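Local coordinates for protein histidine kinase (Synechocystis sp., PDB 5DFY) that probably works as a light-sensing histidine kinase of a phosphorelay, this chain being its third GAF domain, which carries a photochromic phycocyanobilin, at residues G128-A133 with D141-F146; G82-E87 with P104-T109; E61-L66 with S88-W93. One frame throughout, in Å; residues are numbered along the deposited sequence.

Contact 1. Residues G128-A133 with D141-F146. With CYC (phycocyanobilin), chain B.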
loop_
_atom_site.group_PDB
_atom_site.type_symbol
_atom_site.label_atom_id
_atom_site.label_comp_id
_atom_site.label_asym_id
_atom_site.label_seq_id
_atom_site.Cartn_x
_atom_site.Cartn_y
_atom_site.Cartn_z
ATOM N N GLY A 128 13.428 13.544 22.764
ATOM C CA GLY A 128 14.844 13.496 23.066
ATOM C C GLY A 128 15.195 13.105 24.493
ATOM O O GLY A 128 16.287 12.610 24.739
ATOM N N ASP A 129 14.285 13.331 25.427
ATOM C CA ASP A 129 14.496 12.949 26.822
ATOM C C ASP A 129 13.151 12.716 27.461
ATOM O O ASP A 129 12.395 13.664 27.690
ATOM C CB ASP A 129 15.273 14.031 27.576
ATOM C CG ASP A 129 15.721 13.582 28.938
ATOM O OD1 ASP A 129 15.156 12.615 29.477
ATOM O OD2 ASP A 129 16.667 14.206 29.473
ATOM N N VAL A 130 12.815 11.460 27.738
ATOM C CA VAL A 130 11.509 11.158 28.274
ATOM C C VAL A 130 11.302 11.841 29.627
ATOM O O VAL A 130 10.173 12.057 30.033
ATOM C CB VAL A 130 11.268 9.646 28.441
ATOM C CG1 VAL A 130 11.346 8.930 27.076
ATOM C CG2 VAL A 130 12.238 9.034 29.451
ATOM N N GLU A 131 12.390 12.166 30.313
ATOM C CA GLU A 131 12.279 12.717 31.659
ATOM C C GLU A 131 11.817 14.168 31.641
ATOM O O GLU A 131 11.303 14.664 32.647
ATOM C CB GLU A 131 13.618 12.592 32.389
ATOM C CG GLU A 131 13.994 11.138 32.696
ATOM C CD GLU A 131 13.029 10.447 33.655
ATOM O OE1 GLU A 131 12.391 11.140 34.478
ATOM O OE2 GLU A 131 12.902 9.202 33.588
ATOM N N THR A 132 11.984 14.841 30.509
ATOM C CA THR A 132 11.606 16.248 30.400
ATOM C C THR A 132 10.407 16.469 29.476
ATOM O O THR A 132 10.103 17.606 29.100
ATOM C CB THR A 132 12.785 17.092 29.895
ATOM O OG1 THR A 132 13.073 16.768 28.529
ATOM C CG2 THR A 132 14.012 16.859 30.739
ATOM N N ALA A 133 9.707 15.396 29.126
ATOM C CA ALA A 133 8.691 15.470 28.079
ATOM C C ALA A 133 7.305 15.805 28.615
ATOM O O ALA A 133 6.386 16.057 27.841
ATOM C CB ALA A 133 8.641 14.153 27.306
ATOM N N ASP A 141 6.355 5.521 33.367
ATOM C CA ASP A 141 6.732 4.308 34.080
ATOM C C ASP A 141 7.060 3.209 33.091
ATOM O O ASP A 141 8.003 2.446 33.300
ATOM C CB ASP A 141 5.627 3.837 35.029
ATOM C CG ASP A 141 5.426 4.777 36.221
ATOM O OD1 ASP A 141 6.338 5.581 36.528
ATOM O OD2 ASP A 141 4.346 4.701 36.851
ATOM N N ASN A 142 6.290 3.115 32.011
ATOM C CA ASN A 142 6.561 2.082 31.032
ATOM C C ASN A 142 7.806 2.406 30.225
ATOM O O ASN A 142 8.554 1.506 29.878
ATOM C CB ASN A 142 5.360 1.874 30.108
ATOM C CG ASN A 142 4.485 0.718 30.557
ATOM O OD1 ASN A 142 4.937 -0.177 31.273
ATOM N ND2 ASN A 142 3.231 0.728 30.135
ATOM N N LEU A 143 8.038 3.683 29.938
ATOM C CA LEU A 143 9.258 4.076 29.240
ATOM C C LEU A 143 10.477 3.671 30.068
ATOM O O LEU A 143 11.411 3.063 29.547
ATOM C CB LEU A 143 9.259 5.569 28.941
ATOM C CG LEU A 143 8.203 5.991 27.897
ATOM C CD1 LEU A 143 7.891 7.468 27.984
ATOM C CD2 LEU A 143 8.697 5.648 26.489
ATOM N N ARG A 144 10.464 3.996 31.357
ATOM C CA ARG A 144 11.559 3.595 32.243
ATOM C C ARG A 144 11.719 2.083 32.324
ATOM O O ARG A 144 12.836 1.559 32.295
ATOM C CB ARG A 144 11.324 4.168 33.643
ATOM C CG ARG A 144 11.418 5.653 33.696
ATOM C CD ARG A 144 10.895 6.135 35.035
ATOM N NE ARG A 144 11.260 7.515 35.272
ATOM C CZ ARG A 144 10.869 8.206 36.334
ATOM N NH1 ARG A 144 10.086 7.640 37.237
ATOM N NH2 ARG A 144 11.251 9.463 36.480
ATOM N N ARG A 145 10.600 1.373 32.411
ATOM C CA ARG A 145 10.607 -0.081 32.504
ATOM C C ARG A 145 11.309 -0.705 31.300
ATOM O O ARG A 145 12.033 -1.698 31.418
ATOM C CB ARG A 145 9.158 -0.583 32.625
ATOM C CG ARG A 145 8.936 -2.059 32.534
ATOM C CD ARG A 145 7.411 -2.325 32.542
ATOM N NE ARG A 145 7.085 -3.665 32.073
ATOM C CZ ARG A 145 5.981 -3.994 31.404
ATOM N NH1 ARG A 145 5.067 -3.081 31.095
ATOM N NH2 ARG A 145 5.802 -5.253 31.025
ATOM N N PHE A 146 11.098 -0.106 30.129
ATOM C CA PHE A 146 11.702 -0.603 28.907
ATOM C C PHE A 146 13.038 0.075 28.585
ATOM O O PHE A 146 13.593 -0.096 27.501
ATOM C CB PHE A 146 10.701 -0.442 27.763
ATOM C CG PHE A 146 9.461 -1.294 27.946
ATOM C CD1 PHE A 146 9.561 -2.607 28.391
ATOM C CD2 PHE A 146 8.214 -0.783 27.702
ATOM C CE1 PHE A 146 8.429 -3.374 28.574
ATOM C CE2 PHE A 146 7.087 -1.550 27.890
ATOM C CZ PHE A 146 7.193 -2.834 28.310
HETATM C CHA CYC B . 1.062 8.426 24.469
HETATM N NA CYC B . 2.040 6.105 24.142
HETATM C C1A CYC B . 1.750 7.500 23.784
HETATM C C2A CYC B . 2.404 7.740 22.453
HETATM C C3A CYC B . 3.068 6.529 22.029
HETATM C C4A CYC B . 2.851 5.524 23.081
HETATM C CMA CYC B . 3.820 6.372 20.734
HETATM C CAA CYC B . 2.287 9.040 21.677
HETATM C CBA CYC B . 0.910 8.883 20.996
HETATM C CGA CYC B . 0.408 10.077 20.184
HETATM O O1A CYC B . 0.965 11.189 20.327
HETATM O O2A CYC B . -0.584 9.971 19.384
HETATM C CHB CYC B . 3.249 4.090 23.146
HETATM N NB CYC B . 5.552 4.306 22.173
HETATM C C1B CYC B . 4.307 3.576 22.542
HETATM C C2B CYC B . 4.463 2.170 22.151
HETATM C C3B CYC B . 5.728 2.001 21.574
HETATM C C4B CYC B . 6.456 3.290 21.586
HETATM C CMB CYC B . 3.391 1.122 22.366
HETATM C CAB CYC B . 6.309 0.704 21.024
HETATM C CBB CYC B . 6.464 0.801 19.513
HETATM O OB CYC B . 7.566 3.551 21.187
HETATM N NC CYC B . 0.764 4.535 28.334
HETATM C C1C CYC B . 1.110 3.586 29.049
HETATM C C2C CYC B . 0.147 3.568 30.473
HETATM C C3C CYC B . -0.928 4.240 30.158
HETATM C C4C CYC B . -0.400 5.280 29.038
HETATM C CMC CYC B . -0.060 2.094 30.977
HETATM C CAC CYC B . -1.706 5.035 31.346
HETATM C CBC CYC B . -2.434 4.025 32.203
HETATM O OC CYC B . 1.984 2.774 28.815
HETATM C CHD CYC B . -0.962 6.460 28.735
HETATM N ND CYC B . 0.230 6.992 26.513
HETATM C C1D CYC B . -0.501 7.338 27.616
HETATM C C2D CYC B . -0.778 8.674 27.578
HETATM C C3D CYC B . -0.232 9.172 26.441
HETATM C C4D CYC B . 0.394 8.120 25.778
HETATM C CMD CYC B . -1.584 9.400 28.646
HETATM C CAD CYC B . -0.290 10.604 25.974
HETATM C CBD CYC B . 0.996 11.331 26.309
HETATM C CGD CYC B . 1.139 11.455 27.815
HETATM O O1D CYC B . 2.010 10.792 28.443
HETATM O O2D CYC B . 0.381 12.222 28.471
#

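Contact 2. Residues G82-E87 with P104-T109. With CYC (phycocyanobilin), chain B.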
loop_
_atom_site.group_PDB
_atom_site.type_symbol
_atom_site.label_atom_id
_atom_site.label_comp_id
_atom_site.label_asym_id
_atom_site.label_seq_id
_atom_site.Cartn_x
_atom_site.Cartn_y
_atom_site.Cartn_z
ATOM N N GLY A 82 -1.838 -3.714 21.171
ATOM C CA GLY A 82 -0.826 -4.200 20.262
ATOM C C GLY A 82 0.143 -5.163 20.896
ATOM O O GLY A 82 0.063 -5.466 22.086
ATOM N N GLU A 83 1.052 -5.655 20.074
ATOM C CA GLU A 83 1.976 -6.702 20.453
ATOM C C GLU A 83 3.342 -6.426 19.831
ATOM O O GLU A 83 3.420 -6.105 18.661
ATOM C CB GLU A 83 1.420 -8.052 19.981
ATOM C CG GLU A 83 2.203 -9.259 20.357
ATOM C CD GLU A 83 1.628 -10.505 19.708
ATOM O OE1 GLU A 83 0.426 -10.474 19.345
ATOM O OE2 GLU A 83 2.371 -11.503 19.544
ATOM N N PHE A 84 4.421 -6.579 20.590
ATOM C CA PHE A 84 5.748 -6.575 19.997
ATOM C C PHE A 84 5.979 -7.860 19.267
ATOM O O PHE A 84 5.678 -8.944 19.782
ATOM C CB PHE A 84 6.823 -6.373 21.084
ATOM C CG PHE A 84 6.800 -5.009 21.672
ATOM C CD1 PHE A 84 7.113 -3.916 20.885
ATOM C CD2 PHE A 84 6.429 -4.801 22.984
ATOM C CE1 PHE A 84 7.082 -2.652 21.387
ATOM C CE2 PHE A 84 6.383 -3.513 23.497
ATOM C CZ PHE A 84 6.723 -2.443 22.704
ATOM N N ILE A 85 6.499 -7.763 18.059
ATOM C CA ILE A 85 6.785 -8.950 17.312
ATOM C C ILE A 85 8.215 -9.021 16.833
ATOM O O ILE A 85 8.618 -10.055 16.327
ATOM C CB ILE A 85 5.803 -9.092 16.130
ATOM C CG1 ILE A 85 5.907 -7.911 15.179
ATOM C CG2 ILE A 85 4.354 -9.199 16.666
ATOM C CD1 ILE A 85 5.142 -8.159 13.884
ATOM N N HIS A 86 9.005 -7.958 17.030
ATOM C CA HIS A 86 10.437 -8.065 16.779
ATOM C C HIS A 86 11.227 -7.004 17.518
ATOM O O HIS A 86 10.761 -5.893 17.729
ATOM C CB HIS A 86 10.759 -7.978 15.287
ATOM C CG HIS A 86 12.110 -8.514 14.950
ATOM N ND1 HIS A 86 12.326 -9.828 14.601
ATOM C CD2 HIS A 86 13.334 -7.929 14.973
ATOM C CE1 HIS A 86 13.615 -10.022 14.394
ATOM N NE2 HIS A 86 14.247 -8.884 14.613
ATOM N N GLU A 87 12.445 -7.388 17.897
ATOM C CA GLU A 87 13.395 -6.526 18.593
ATOM C C GLU A 87 14.778 -6.672 17.975
ATOM O O GLU A 87 15.238 -7.787 17.718
ATOM C CB GLU A 87 13.449 -6.891 20.082
ATOM C CG GLU A 87 14.541 -6.182 20.870
ATOM C CD GLU A 87 14.593 -6.667 22.308
ATOM O OE1 GLU A 87 14.429 -7.895 22.526
ATOM O OE2 GLU A 87 14.770 -5.823 23.207
ATOM N N PRO A 104 7.204 -8.588 26.562
ATOM C CA PRO A 104 6.317 -7.994 27.552
ATOM C C PRO A 104 5.174 -7.242 26.902
ATOM O O PRO A 104 5.231 -6.962 25.700
ATOM C CB PRO A 104 7.222 -7.025 28.301
ATOM C CG PRO A 104 8.255 -6.636 27.277
ATOM C CD PRO A 104 8.494 -7.879 26.484
ATOM N N LEU A 105 4.157 -6.930 27.694
ATOM C CA LEU A 105 3.030 -6.128 27.236
ATOM C C LEU A 105 3.243 -4.660 27.561
ATOM O O LEU A 105 3.713 -4.304 28.637
ATOM C CB LEU A 105 1.729 -6.597 27.881
ATOM C CG LEU A 105 1.368 -8.040 27.592
ATOM C CD1 LEU A 105 0.164 -8.414 28.432
ATOM C CD2 LEU A 105 1.093 -8.254 26.106
ATOM N N TRP A 106 2.899 -3.809 26.609
ATOM C CA TRP A 106 2.867 -2.376 26.838
ATOM C C TRP A 106 1.426 -1.961 26.575
ATOM O O TRP A 106 0.999 -1.821 25.424
ATOM C CB TRP A 106 3.871 -1.667 25.931
ATOM C CG TRP A 106 3.951 -0.182 26.059
ATOM C CD1 TRP A 106 3.007 0.672 26.563
ATOM C CD2 TRP A 106 5.047 0.638 25.642
ATOM N NE1 TRP A 106 3.453 1.972 26.477
ATOM C CE2 TRP A 106 4.700 1.975 25.912
ATOM C CE3 TRP A 106 6.287 0.367 25.052
ATOM C CZ2 TRP A 106 5.546 3.032 25.624
ATOM C CZ3 TRP A 106 7.131 1.421 24.770
ATOM C CH2 TRP A 106 6.758 2.736 25.051
ATOM N N GLN A 107 0.714 -1.804 27.544
ATOM C CA GLN A 107 -0.720 -1.597 27.443
ATOM C C GLN A 107 -0.998 -0.120 27.444
ATOM O O GLN A 107 -1.389 0.460 28.460
ATOM C CB GLN A 107 -1.442 -2.284 28.589
ATOM C CG GLN A 107 -1.345 -3.784 28.520
ATOM C CD GLN A 107 -2.000 -4.450 29.700
ATOM O OE1 GLN A 107 -2.125 -3.855 30.772
ATOM N NE2 GLN A 107 -2.433 -5.696 29.507
ATOM N N ASP A 108 -0.902 0.391 26.356
ATOM C CA ASP A 108 -1.045 1.818 26.244
ATOM C C ASP A 108 -2.496 2.201 25.980
ATOM O O ASP A 108 -3.010 2.103 24.859
ATOM C CB ASP A 108 -0.148 2.368 25.151
ATOM C CG ASP A 108 0.022 3.835 25.284
ATOM O OD1 ASP A 108 -0.945 4.561 24.961
ATOM O OD2 ASP A 108 1.095 4.258 25.727
ATOM N N THR A 109 -3.153 2.652 27.038
ATOM C CA THR A 109 -4.562 2.991 26.960
ATOM C C THR A 109 -4.812 4.137 25.980
ATOM O O THR A 109 -5.853 4.187 25.343
ATOM C CB THR A 109 -5.097 3.358 28.358
ATOM O OG1 THR A 109 -4.262 4.361 28.939
ATOM C CG2 THR A 109 -5.060 2.154 29.253
HETATM C CHA CYC B . 1.062 8.426 24.469
HETATM N NA CYC B . 2.040 6.105 24.142
HETATM C C1A CYC B . 1.750 7.500 23.784
HETATM C C2A CYC B . 2.404 7.740 22.453
HETATM C C3A CYC B . 3.068 6.529 22.029
HETATM C C4A CYC B . 2.851 5.524 23.081
HETATM C CMA CYC B . 3.820 6.372 20.734
HETATM C CAA CYC B . 2.287 9.040 21.677
HETATM C CBA CYC B . 0.910 8.883 20.996
HETATM C CGA CYC B . 0.408 10.077 20.184
HETATM O O1A CYC B . 0.965 11.189 20.327
HETATM O O2A CYC B . -0.584 9.971 19.384
HETATM C CHB CYC B . 3.249 4.090 23.146
HETATM N NB CYC B . 5.552 4.306 22.173
HETATM C C1B CYC B . 4.307 3.576 22.542
HETATM C C2B CYC B . 4.463 2.170 22.151
HETATM C C3B CYC B . 5.728 2.001 21.574
HETATM C C4B CYC B . 6.456 3.290 21.586
HETATM C CMB CYC B . 3.391 1.122 22.366
HETATM C CAB CYC B . 6.309 0.704 21.024
HETATM C CBB CYC B . 6.464 0.801 19.513
HETATM O OB CYC B . 7.566 3.551 21.187
HETATM N NC CYC B . 0.764 4.535 28.334
HETATM C C1C CYC B . 1.110 3.586 29.049
HETATM C C2C CYC B . 0.147 3.568 30.473
HETATM C C3C CYC B . -0.928 4.240 30.158
HETATM C C4C CYC B . -0.400 5.280 29.038
HETATM C CMC CYC B . -0.060 2.094 30.977
HETATM C CAC CYC B . -1.706 5.035 31.346
HETATM C CBC CYC B . -2.434 4.025 32.203
HETATM O OC CYC B . 1.984 2.774 28.815
HETATM C CHD CYC B . -0.962 6.460 28.735
HETATM N ND CYC B . 0.230 6.992 26.513
HETATM C C1D CYC B . -0.501 7.338 27.616
HETATM C C2D CYC B . -0.778 8.674 27.578
HETATM C C3D CYC B . -0.232 9.172 26.441
HETATM C C4D CYC B . 0.394 8.120 25.778
HETATM C CMD CYC B . -1.584 9.400 28.646
HETATM C CAD CYC B . -0.290 10.604 25.974
HETATM C CBD CYC B . 0.996 11.331 26.309
HETATM C CGD CYC B . 1.139 11.455 27.815
HETATM O O1D CYC B . 2.010 10.792 28.443
HETATM O O2D CYC B . 0.381 12.222 28.471
HETATM O O HOH W 1 2.206 -5.071 24.044
HETATM O O HOH W 2 -1.344 -3.356 24.142
HETATM O O HOH W 3 3.872 -7.399 23.379
#

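Contact 3. Residues E61-L66 with S88-W93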
loop_
_atom_site.group_PDB
_atom_site.type_symbol
_atom_site.label_atom_id
_atom_site.label_comp_id
_atom_site.label_asym_id
_atom_site.label_seq_id
_atom_site.Cartn_x
_atom_site.Cartn_y
_atom_site.Cartn_z
ATOM N N GLU A 61 18.616 -2.961 10.292
ATOM C CA GLU A 61 19.007 -1.844 9.448
ATOM C C GLU A 61 18.831 -0.508 10.183
ATOM O O GLU A 61 19.733 0.333 10.167
ATOM C CB GLU A 61 18.199 -1.875 8.137
ATOM C CG GLU A 61 18.437 -0.676 7.212
ATOM C CD GLU A 61 17.529 -0.681 5.972
ATOM O OE1 GLU A 61 16.336 -1.057 6.077
ATOM O OE2 GLU A 61 18.018 -0.295 4.892
ATOM N N VAL A 62 17.690 -0.328 10.847
ATOM C CA VAL A 62 17.447 0.889 11.612
ATOM C C VAL A 62 18.519 1.064 12.681
ATOM O O VAL A 62 19.079 2.145 12.844
ATOM C CB VAL A 62 16.057 0.883 12.254
ATOM C CG1 VAL A 62 15.892 2.069 13.187
ATOM C CG2 VAL A 62 14.991 0.868 11.169
ATOM N N ARG A 63 18.803 -0.006 13.415
ATOM C CA ARG A 63 19.705 0.104 14.548
ATOM C C ARG A 63 21.091 0.466 14.032
ATOM O O ARG A 63 21.787 1.278 14.639
ATOM C CB ARG A 63 19.750 -1.193 15.358
ATOM C CG ARG A 63 20.583 -1.023 16.644
ATOM C CD ARG A 63 20.291 -2.099 17.676
ATOM N NE ARG A 63 20.657 -3.443 17.247
ATOM C CZ ARG A 63 21.884 -3.962 17.319
ATOM N NH1 ARG A 63 22.898 -3.239 17.776
ATOM N NH2 ARG A 63 22.095 -5.212 16.928
ATOM N N HIS A 64 21.450 -0.138 12.905
ATOM C CA HIS A 64 22.709 0.128 12.221
ATOM C C HIS A 64 22.782 1.578 11.709
ATOM O O HIS A 64 23.751 2.292 11.984
ATOM C CB HIS A 64 22.869 -0.881 11.080
ATOM C CG HIS A 64 24.178 -0.789 10.364
ATOM N ND1 HIS A 64 24.269 -0.635 8.997
ATOM C CD2 HIS A 64 25.448 -0.841 10.825
ATOM C CE1 HIS A 64 25.543 -0.586 8.647
ATOM N NE2 HIS A 64 26.279 -0.709 9.737
ATOM N N LEU A 65 21.755 2.033 11.001
ATOM C CA LEU A 65 21.799 3.366 10.408
ATOM C C LEU A 65 21.717 4.495 11.406
ATOM O O LEU A 65 22.364 5.529 11.219
ATOM C CB LEU A 65 20.678 3.544 9.385
ATOM C CG LEU A 65 20.792 2.666 8.144
ATOM C CD1 LEU A 65 19.545 2.845 7.276
ATOM C CD2 LEU A 65 22.031 3.007 7.344
ATOM N N LEU A 66 20.898 4.326 12.446
ATOM C CA LEU A 66 20.718 5.361 13.448
ATOM C C LEU A 66 21.668 5.239 14.633
ATOM O O LEU A 66 21.737 6.137 15.445
ATOM C CB LEU A 66 19.291 5.354 13.983
ATOM C CG LEU A 66 18.199 5.741 12.997
ATOM C CD1 LEU A 66 16.843 5.749 13.679
ATOM C CD2 LEU A 66 18.504 7.096 12.372
ATOM N N SER A 88 15.457 -5.554 17.748
ATOM C CA SER A 88 16.891 -5.547 17.491
ATOM C C SER A 88 17.512 -4.733 18.618
ATOM O O SER A 88 17.142 -3.586 18.817
ATOM C CB SER A 88 17.224 -4.936 16.125
ATOM O OG SER A 88 18.613 -4.890 15.865
ATOM N N VAL A 89 18.442 -5.325 19.361
ATOM C CA VAL A 89 19.024 -4.647 20.500
ATOM C C VAL A 89 20.519 -4.941 20.605
ATOM O O VAL A 89 20.967 -6.063 20.313
ATOM C CB VAL A 89 18.290 -5.054 21.796
ATOM C CG1 VAL A 89 18.414 -6.553 22.087
ATOM C CG2 VAL A 89 18.771 -4.244 22.997
ATOM N N ALA A 90 21.290 -3.924 20.996
ATOM C CA ALA A 90 22.728 -4.111 21.212
ATOM C C ALA A 90 22.942 -5.001 22.436
ATOM O O ALA A 90 22.145 -4.986 23.376
ATOM C CB ALA A 90 23.427 -2.776 21.391
ATOM N N GLN A 91 24.020 -5.772 22.421
ATOM C CA GLN A 91 24.236 -6.805 23.431
ATOM C C GLN A 91 24.350 -6.271 24.868
ATOM O O GLN A 91 24.099 -7.023 25.833
ATOM C CB GLN A 91 25.485 -7.618 23.112
ATOM C CG GLN A 91 26.759 -6.865 23.281
ATOM C CD GLN A 91 27.956 -7.711 22.873
ATOM O OE1 GLN A 91 28.184 -8.786 23.425
ATOM N NE2 GLN A 91 28.701 -7.237 21.894
ATOM N N MET A 92 24.725 -5.005 25.024
ATOM C CA MET A 92 24.951 -4.459 26.364
ATOM C C MET A 92 23.675 -4.185 27.158
ATOM O O MET A 92 23.738 -3.893 28.360
ATOM C CB MET A 92 25.782 -3.160 26.306
ATOM C CG MET A 92 25.090 -2.010 25.632
ATOM S SD MET A 92 26.082 -0.504 25.482
ATOM C CE MET A 92 26.048 0.103 27.169
ATOM N N TRP A 93 22.509 -4.268 26.506
ATOM C CA TRP A 93 21.232 -4.004 27.158
ATOM C C TRP A 93 20.431 -5.261 27.384
ATOM O O TRP A 93 20.451 -6.173 26.553
ATOM C CB TRP A 93 20.384 -3.045 26.314
ATOM C CG TRP A 93 21.132 -1.873 25.814
ATOM C CD1 TRP A 93 21.596 -1.701 24.546
ATOM C CD2 TRP A 93 21.561 -0.721 26.558
ATOM N NE1 TRP A 93 22.273 -0.514 24.444
ATOM C CE2 TRP A 93 22.250 0.117 25.659
ATOM C CE3 TRP A 93 21.414 -0.304 27.892
ATOM C CZ2 TRP A 93 22.796 1.328 26.048
ATOM C CZ3 TRP A 93 21.954 0.903 28.268
ATOM C CH2 TRP A 93 22.651 1.698 27.355
#

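Contact 1. Residues G128-A133 with D141-F146
Glu131 and Arg144 meet in a flat, two-pronged salt bridge. The guanidinium turns its NE side to the carboxylate: Arg144 NE donates to Glu131 OE2 at 2.9 Å and Arg144 NH2 to Glu131 OE1 at 2.8 Å. The two planes lie only 15° apart, and each oxygen accepts through its syn lone pair, so the pairing holds both groups against rotation. The side chains approach at about a right angle: Arg144 runs extended from CG to NE, whereas Glu131 is bent at its second torsion (chi2 -64°), which swings the carboxylate across to the helix. Both residues of the bridge are exposed to solvent. Beneath it the contact is apolar, with Val130 CG1 lying 3.9 Å from Leu143 CD1 as the two side chains cross obliquely. Phe151 of strand 150-158 touches both of these buried side chains.

The segments belong to the chromophore-binding side of a GAF domain, where the loop after strand 125-127 is pinned to helix 137-145. That loop is shaped by an Asx turn, in which Asp129 OD1 accepts from Glu131 N at 2.9 Å, the donor standing above the carboxylate plane; the same oxygen also forms a salt bridge with Arg149. On another face of the helix, Asn142 ND2 donates to OC of phycocyanobilin at 2.7 Å and a nearly straight 165°. Asn142 OD1 meanwhile receives Arg145 NH1 at 2.9 Å. Because the amide is held at both ends, its nitrogen is the end directed at the bilin, which makes Arg145 a second-shell positioning residue. Arg145 is itself steadied: NH1 also reaches Leu105 O, and Phe146 CZ sits 3.5 Å above the plane of the Arg145 guanidinium, over the centre.

Contact 2. Residues G82-E87 with P104-T109
Phe84 presents the edge of its ring to the other segment. Phe84 CZ stands 3.7 Å from Trp106 CE3, while Phe84 CD2 lies 3.7 Å from Pro104 O, both partners close to the ring plane. The ethyl carbon CAB of phycocyanobilin also comes to this rim, near CE1. The indole of Trp106 is used differently: one face carries the bilin, with C2B 3.5 Å above the plane and offset toward the rim, beside C1B and the remaining atoms of the terminal lactam ring that holds NB. With its first torsion at 180°, Trp106 has CG opposite the backbone N, and this carries the indole over that ring. Both aromatic side chains therefore touch the same end of the chromophore, Phe84 at its ethyl group and Trp106 over a ring face. Trp106 NE1 adds weak hydrogen bonds to OC of phycocyanobilin and to Asp108 OD2.

No direct hydrogen bond joins the backbones. Three waters do so instead: water 1 connects Gly82 O with Trp106 N, water 2 connects Gly82 N with Trp106 O, and water 3 connects Phe84 N with Pro104 O. Residue 82 pairs with 106 and 84 with 104, so the loop runs antiparallel alongside strand 82-89, an outermost strand of the GAF sheet, with ordered waters standing where direct bonds would be.

Past the tryptophan, Asp108 OD2 accepts from NC of phycocyanobilin at 2.6 Å. Asp108 OD2 also accepts from ND of the bilin at 3.0 Å, almost linearly (174°), and NA is close by. Asp108 OD1 caps the following helix at Leu111 N. One carboxylate oxygen set among three ring nitrogens of the bilin is consistent with a counter-charge for a protonated chromophore, and would be expected to influence its electronic state.

Contact 3. Residues E61-L66 with S88-W93
Arg63 leaves its helix with CG opposite the backbone N (chi1 -174°), continues nearly extended through chi2, and then bends at chi3 (64°), which turns the guanidinium onto the chain of residues 88-90. Ser88 meets it with OG likewise set opposite its own N. The result is a single, nearly straight hydrogen bond: Arg63 NE donates to Ser88 OG at 2.9 Å and 169°, with the oxygen close to the guanidinium plane. Ser88 OG is also hydrogen-bonded to Asp60 OD1, three residues before Arg63 on the same helix, so the hydroxyl lies between an acid and an arginine.

In the GAF fold this ties helix 50-66 to the end of the edge strand 82-89. Val71 of the adjoining strand touches Arg63, and Val62 on the same helix packs on Leu185 and Ile188 of helix 179-203. The side chain of Ser88 is about 13 Å from phycocyanobilin, well removed from the pocket.

One face of the guanidinium rests on backbone: Val89 C lies 3.6 Å from the plane of the Arg63 guanidinium, over the centre, and Ala90 N is offset toward the rim. Arg63 NH1 comes 3.5 Å from Ala90 CA and 3.7 Å from Ala90 CB. Directly beyond, the chain folds into a type I beta turn from Ala90 to Trp93, closed by Trp93 N to Ala90 O at 3.2 Å.

In the fold
Contact 2 is the buried one, whereas contacts 1 and 3 are partly buried and carry their charged groups nearer the surface. Contacts 1 and 2 both reach phycocyanobilin and touch each other, with Phe146 packing on Trp106 and Pro104. Contacts 2 and 3 share strand 82-89, the first at its chromophore-side portion and the second at its end, against helix 50-66. Contact 3 stays about 7 Å from contact 1 at the nearest atoms. The chemistry follows position: a salt bridge over an apolar pair in contact 1, aromatic rings and bridging waters in contact 2, and one arginine laid on backbone in contact 3.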